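Side-chain contacts in amidohydrolase (PDB 3NUR), which probably catalyses the hydrolysis of carbon-nitrogen bonds in linear amides, as a metal-binding TIM barrel of the amidohydrolase family: residues 229-232 against 233-237; 259-262 against 263-266; 276-279 against 280-284. One frame throughout, in Å; residues are numbered along the deposited sequence.

Contact 1 of 3, residues 229-232 against 233-237; sequences GIHA and IHLVL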
# COMPACT_ATOMS: atom_id res chain seq x y z
N GLY A 229 -4.03 10.08 -0.67
CA GLY A 229 -3.12 11.07 -0.09
C GLY A 229 -3.82 11.83 1.03
O GLY A 229 -3.26 12.03 2.11
N ILE A 230 -5.09 12.22 0.78
CA ILE A 230 -5.90 12.93 1.78
C ILE A 230 -6.11 12.02 3.00
O ILE A 230 -5.96 12.48 4.14
CB ILE A 230 -7.20 13.48 1.13
CG1 ILE A 230 -6.87 14.64 0.15
CG2 ILE A 230 -8.26 13.90 2.18
CD1 ILE A 230 -8.04 15.14 -0.75
N HIS A 231 -6.39 10.74 2.77
CA HIS A 231 -6.59 9.73 3.81
C HIS A 231 -5.31 9.62 4.66
O HIS A 231 -5.39 9.70 5.87
CB HIS A 231 -6.91 8.37 3.17
CG HIS A 231 -7.46 7.35 4.13
ND1 HIS A 231 -7.96 6.16 3.67
CD2 HIS A 231 -7.62 7.40 5.48
CE1 HIS A 231 -8.40 5.51 4.75
NE2 HIS A 231 -8.18 6.20 5.86
N ALA A 232 -4.13 9.50 4.02
CA ALA A 232 -2.88 9.42 4.77
C ALA A 232 -2.67 10.68 5.63
O ALA A 232 -2.25 10.56 6.77
CB ALA A 232 -1.69 9.18 3.84
N ILE A 233 -2.99 11.89 5.11
CA ILE A 233 -2.86 13.15 5.86
C ILE A 233 -3.79 13.13 7.08
O ILE A 233 -3.37 13.54 8.14
CB ILE A 233 -3.04 14.39 4.96
CG1 ILE A 233 -1.89 14.45 3.91
CG2 ILE A 233 -3.05 15.68 5.81
CD1 ILE A 233 -2.30 15.27 2.63
N HIS A 234 -5.04 12.63 6.93
CA HIS A 234 -5.97 12.51 8.06
C HIS A 234 -5.30 11.71 9.19
O HIS A 234 -5.42 12.07 10.36
CB HIS A 234 -7.24 11.75 7.62
CG HIS A 234 -8.33 12.64 7.14
ND1 HIS A 234 -9.45 12.88 7.93
CD2 HIS A 234 -8.47 13.29 5.96
CE1 HIS A 234 -10.23 13.68 7.21
NE2 HIS A 234 -9.68 13.97 6.03
N LEU A 235 -4.61 10.62 8.84
CA LEU A 235 -3.96 9.74 9.81
C LEU A 235 -2.89 10.49 10.60
O LEU A 235 -2.85 10.40 11.82
CB LEU A 235 -3.39 8.48 9.14
CG LEU A 235 -4.39 7.62 8.31
CD1 LEU A 235 -3.70 6.35 7.78
CD2 LEU A 235 -5.61 7.21 9.14
N VAL A 236 -2.10 11.31 9.92
CA VAL A 236 -1.07 12.12 10.55
C VAL A 236 -1.70 13.19 11.45
O VAL A 236 -1.30 13.31 12.61
CB VAL A 236 -0.12 12.73 9.48
CG1 VAL A 236 0.77 13.82 10.07
CG2 VAL A 236 0.72 11.64 8.81
N LEU A 237 -2.64 13.99 10.91
CA LEU A 237 -3.30 15.08 11.64
C LEU A 237 -4.06 14.63 12.88
O LEU A 237 -4.15 15.40 13.85
CB LEU A 237 -4.21 15.93 10.71
CG LEU A 237 -3.54 16.59 9.51
CD1 LEU A 237 -4.56 17.35 8.67
CD2 LEU A 237 -2.38 17.52 9.93

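Contact 2 of 3, residues 259-262 against 263-266; sequences PFFL and ERMD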
# COMPACT_ATOMS: atom_id res chain seq x y z
N PRO A 259 4.28 14.27 -1.52
CA PRO A 259 5.61 14.91 -1.62
C PRO A 259 5.65 16.22 -2.37
O PRO A 259 6.57 17.00 -2.16
CB PRO A 259 6.47 13.84 -2.30
CG PRO A 259 5.79 12.54 -1.93
CD PRO A 259 4.33 12.89 -2.06
N PHE A 260 4.64 16.49 -3.23
CA PHE A 260 4.58 17.74 -3.99
C PHE A 260 4.38 18.96 -3.05
O PHE A 260 4.82 20.07 -3.37
CB PHE A 260 3.45 17.66 -5.04
CG PHE A 260 3.30 18.90 -5.92
CD1 PHE A 260 4.05 19.04 -7.08
CD2 PHE A 260 2.37 19.88 -5.61
CE1 PHE A 260 3.90 20.18 -7.89
CE2 PHE A 260 2.23 21.03 -6.41
CZ PHE A 260 2.99 21.15 -7.55
N PHE A 261 3.73 18.74 -1.90
CA PHE A 261 3.36 19.83 -0.99
C PHE A 261 3.93 19.78 0.42
O PHE A 261 3.40 20.48 1.29
CB PHE A 261 1.81 19.87 -0.94
CG PHE A 261 1.20 21.15 -1.45
CD1 PHE A 261 1.60 21.70 -2.67
CD2 PHE A 261 0.17 21.77 -0.76
CE1 PHE A 261 1.01 22.87 -3.16
CE2 PHE A 261 -0.45 22.92 -1.27
CZ PHE A 261 -0.00 23.48 -2.45
N LEU A 262 4.98 18.99 0.70
CA LEU A 262 5.51 18.92 2.08
C LEU A 262 5.89 20.27 2.69
O LEU A 262 5.51 20.56 3.84
CB LEU A 262 6.64 17.91 2.23
CG LEU A 262 6.26 16.43 2.13
CD1 LEU A 262 7.49 15.57 2.25
CD2 LEU A 262 5.25 16.03 3.20
N GLU A 263 6.68 21.09 1.94
CA GLU A 263 7.11 22.40 2.43
C GLU A 263 5.92 23.30 2.67
O GLU A 263 5.87 23.98 3.70
CB GLU A 263 8.08 23.10 1.46
CG GLU A 263 9.41 22.39 1.25
CD GLU A 263 9.45 21.39 0.11
OE1 GLU A 263 8.38 20.91 -0.32
OE2 GLU A 263 10.58 21.10 -0.36
N ARG A 264 4.93 23.27 1.77
CA ARG A 264 3.73 24.09 1.90
C ARG A 264 2.86 23.69 3.10
O ARG A 264 2.32 24.56 3.77
CB ARG A 264 2.92 24.09 0.59
CG ARG A 264 1.57 24.82 0.70
CD ARG A 264 1.67 26.32 0.90
NE ARG A 264 0.40 26.92 0.51
CZ ARG A 264 0.29 28.10 -0.09
NH1 ARG A 264 1.37 28.85 -0.30
NH2 ARG A 264 -0.89 28.53 -0.50
N MSE A 265 2.77 22.39 3.39
CA MSE A 265 2.00 21.93 4.55
C MSE A 265 2.63 22.43 5.85
O MSE A 265 1.92 22.94 6.71
CB MSE A 265 1.84 20.41 4.51
CG MSE A 265 1.19 19.95 3.20
SE MSE A 265 1.30 18.01 2.94
CE MSE A 265 -0.00 17.77 4.12
N ASP A 266 3.97 22.38 5.96
CA ASP A 266 4.65 22.89 7.15
C ASP A 266 4.38 24.38 7.38
O ASP A 266 4.24 24.81 8.53
CB ASP A 266 6.16 22.64 7.06
CG ASP A 266 6.55 21.23 7.40
OD1 ASP A 266 5.66 20.42 7.77
OD2 ASP A 266 7.75 20.92 7.30
O HOH W 1 5.77 22.12 -1.20

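Contact 3 of 3, residues 276-279 against 280-284; sequences HSVS and YYFKN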
# COMPACT_ATOMS: atom_id res chain seq x y z
N HIS A 276 5.34 16.93 16.27
CA HIS A 276 6.29 17.26 15.22
C HIS A 276 5.63 18.04 14.09
O HIS A 276 4.40 18.12 14.03
CB HIS A 276 6.88 15.96 14.63
CG HIS A 276 7.40 15.01 15.67
ND1 HIS A 276 8.61 15.22 16.31
CD2 HIS A 276 6.82 13.90 16.19
CE1 HIS A 276 8.75 14.22 17.17
NE2 HIS A 276 7.68 13.41 17.16
N SER A 277 6.46 18.58 13.17
CA SER A 277 5.93 19.27 11.99
C SER A 277 5.23 18.21 11.12
O SER A 277 5.55 17.02 11.23
CB SER A 277 7.04 19.94 11.20
OG SER A 277 7.83 18.99 10.50
N VAL A 278 4.29 18.64 10.26
CA VAL A 278 3.56 17.71 9.38
C VAL A 278 4.53 16.88 8.50
O VAL A 278 4.39 15.64 8.43
CB VAL A 278 2.47 18.45 8.56
CG1 VAL A 278 1.91 17.56 7.44
CG2 VAL A 278 1.35 18.95 9.46
N SER A 279 5.54 17.54 7.88
CA SER A 279 6.49 16.85 7.00
C SER A 279 7.32 15.80 7.72
O SER A 279 7.67 14.79 7.11
CB SER A 279 7.41 17.85 6.29
OG SER A 279 8.33 18.46 7.18
N TYR A 280 7.60 16.01 9.03
CA TYR A 280 8.37 15.06 9.85
C TYR A 280 7.78 13.65 9.80
O TYR A 280 8.53 12.67 9.66
CB TYR A 280 8.47 15.55 11.30
CG TYR A 280 9.35 14.65 12.15
CD1 TYR A 280 10.71 14.87 12.23
CD2 TYR A 280 8.80 13.60 12.89
CE1 TYR A 280 11.53 14.03 12.99
CE2 TYR A 280 9.61 12.76 13.66
CZ TYR A 280 10.98 12.99 13.70
OH TYR A 280 11.80 12.21 14.48
N TYR A 281 6.45 13.53 9.91
CA TYR A 281 5.79 12.21 9.88
C TYR A 281 5.97 11.49 8.56
O TYR A 281 6.18 10.28 8.55
CB TYR A 281 4.32 12.32 10.23
CG TYR A 281 4.10 12.90 11.60
CD1 TYR A 281 4.17 12.09 12.74
CD2 TYR A 281 3.88 14.26 11.78
CE1 TYR A 281 3.92 12.62 14.01
CE2 TYR A 281 3.64 14.80 13.04
CZ TYR A 281 3.68 13.97 14.15
OH TYR A 281 3.47 14.50 15.40
N PHE A 282 5.95 12.21 7.44
CA PHE A 282 6.19 11.57 6.13
C PHE A 282 7.64 11.16 5.98
O PHE A 282 7.95 10.17 5.30
CB PHE A 282 5.71 12.46 4.98
CG PHE A 282 4.21 12.55 5.01
CD1 PHE A 282 3.42 11.49 4.56
CD2 PHE A 282 3.57 13.66 5.56
CE1 PHE A 282 2.03 11.53 4.67
CE2 PHE A 282 2.17 13.71 5.63
CZ PHE A 282 1.42 12.64 5.20
N LYS A 283 8.54 11.90 6.60
CA LYS A 283 9.95 11.57 6.49
C LYS A 283 10.37 10.44 7.43
O LYS A 283 11.37 9.77 7.17
CB LYS A 283 10.80 12.80 6.78
CG LYS A 283 10.65 13.92 5.77
CD LYS A 283 11.41 15.13 6.29
CE LYS A 283 11.06 16.39 5.56
NZ LYS A 283 11.93 17.52 5.99
N ASN A 284 9.65 10.27 8.57
CA ASN A 284 10.06 9.31 9.59
C ASN A 284 9.13 8.12 9.83
O ASN A 284 9.57 7.11 10.39
CB ASN A 284 10.36 10.06 10.89
CG ASN A 284 11.55 10.99 10.71
OD1 ASN A 284 11.41 12.17 10.37
ND2 ASN A 284 12.75 10.45 10.80
O HOH W 2 10.72 17.82 8.68

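Contact 1 of 3, residues 229-232 against 233-237
At a chi1 of -92°, away from the usual staggered values, the H234 ring is turned back along its helix toward I230, whose CG2 branch lies anti to its backbone N and runs beside it. Both sit on helix 223-237, an outer helix of the TIM barrel, one turn apart. I230 CG2 comes 3.8 Å from H234 CD2, although I230 has two deposited conformers and this touch is correspondingly less certain. I230 O accepts H234 N at 2.9 Å, and also lies at the ring edge, in plane, 3.2 Å from H234 CD2. The ring's rotation is further fixed by a hydrogen bond from ND1 to D171. H231, with CG anti to its backbone N (chi1 -165°), instead reaches L170 N through NE2, and both imidazoles meet the ring of F169. Meanwhile H231 CD2 and L235 CD2 are 4.2 Å apart, their side chains crossing at a slant. On the face directed to F282 and I258, I233 folds over the preceding turn beside G229. There its CG1 lies 3.3 Å from G229 O, the oxygen that also accepts I233 N at 3.0 Å.

Contact 2 of 3, residues 259-262 against 263-266
R264 lies alongside F261, aliphatic stem against aromatic face, at the start of helix 262-268, where F261 occupies the N-cap position on the outside of the TIM barrel. The R264 side chain can be followed outward from its root. Its CB sits 3.8 Å from F261 CD2, over the near rim of the ring. With CG anti to the backbone N (chi1 174°), the next methylene lands on the face itself: R264 CG is 3.8 Å from the F261 ring centroid and 27° off the ring normal, which meets the definition of a CH-pi contact. It is displaced toward the rim, so its shortest approach, 3.4 Å, is to F261 CE2. A bend at chi2 then lifts the chain off the ring, and CD is already 4.6 Å from F261 CE2. NE and the guanidinium continue past the rim, the guanidinium plane turned 54° from the ring, a slanted arrangement rather than a flat cation-pi stack.

The carbonyl of the same F261 is tied into the first helical turn. F261 O accepts M265 N at 2.9 Å, while the CG of selenomethionine M265 packs against the same oxygen. A water bonded to F260 O, E263 OE1 and R264 N joins the loop to the first helical turn. E263 OE2 lies close to a carboxylate oxygen of E305, which would probably raise the proton affinity of one of the two. On the inner side L262 packs on S279 and F282, and D266 bonds S279 through OD2. Between the buried L262 and M265, L262 CD2 approaches M265 SE at 4.4 Å.

Contact 3 of 3, residues 276-279 against 280-284
H276 meets two consecutive tyrosines in two different ways, giving a three-ring aromatic cluster across the start of helix 278-284. Its imidazole forms an offset stack with Y280, centroids 4.3 Å apart and planes at 20°, while its edge is directed at the face of Y281 with planes at 74°. In the stack, Y280 CE2 lies over the centre of the imidazole, and the closest pair is H276 CG to Y280 CD2 at 3.4 Å. Two torsions explain this overlap: H276 CG is anti to the carbonyl carbon (chi1 -50°), and Y280 CG is anti to its backbone N, which turns the phenol back toward the loop. In the perpendicular pair H276 CD2 approaches Y281 CZ at 3.7 Å. The phenol of Y281 also takes a backbone bond, H276 N donating to its OH at 3.2 Å, and the same OH is bonded to D242 of helix 240-243.

S277 is the N-cap; its OG accepts Y280 N in a weak capping bond of 3.3 Å, less certain because two conformers are deposited. Two residues on, S279 O receives K283 N of the next turn at 3.1 Å. S279 OG accepts from a water at 2.9 Å, which in turn accepts from K283 NZ.

Since S279 OG already takes that water's proton, its own hydrogen is probably directed to D266 OD2; likewise Y281 OH, accepting from H276 N, probably donates to D242. Each hydroxyl would then accept one bond and donate another to a carboxylate.

Overall arrangement
The three contacts follow one another along the chain and converge on one side of the barrel. Contact 1 is the most buried, while contacts 2 and 3 lie farther out and are partly exposed. Contact 1 meets contact 3 through apolar groups, with V236 CG1 3.6 Å from Y281 CD2, and touches contact 2 where I233 CD1 meets M265 CE. Contacts 2 and 3 instead share a polar link, a short, probable hydrogen bond of 2.5 Å between D266 OD2 and S279 OG. Regular main-chain bonds dominate within helix 223-237; the two helix starts add aromatic faces and ordered water, and contact 3 a serine cap.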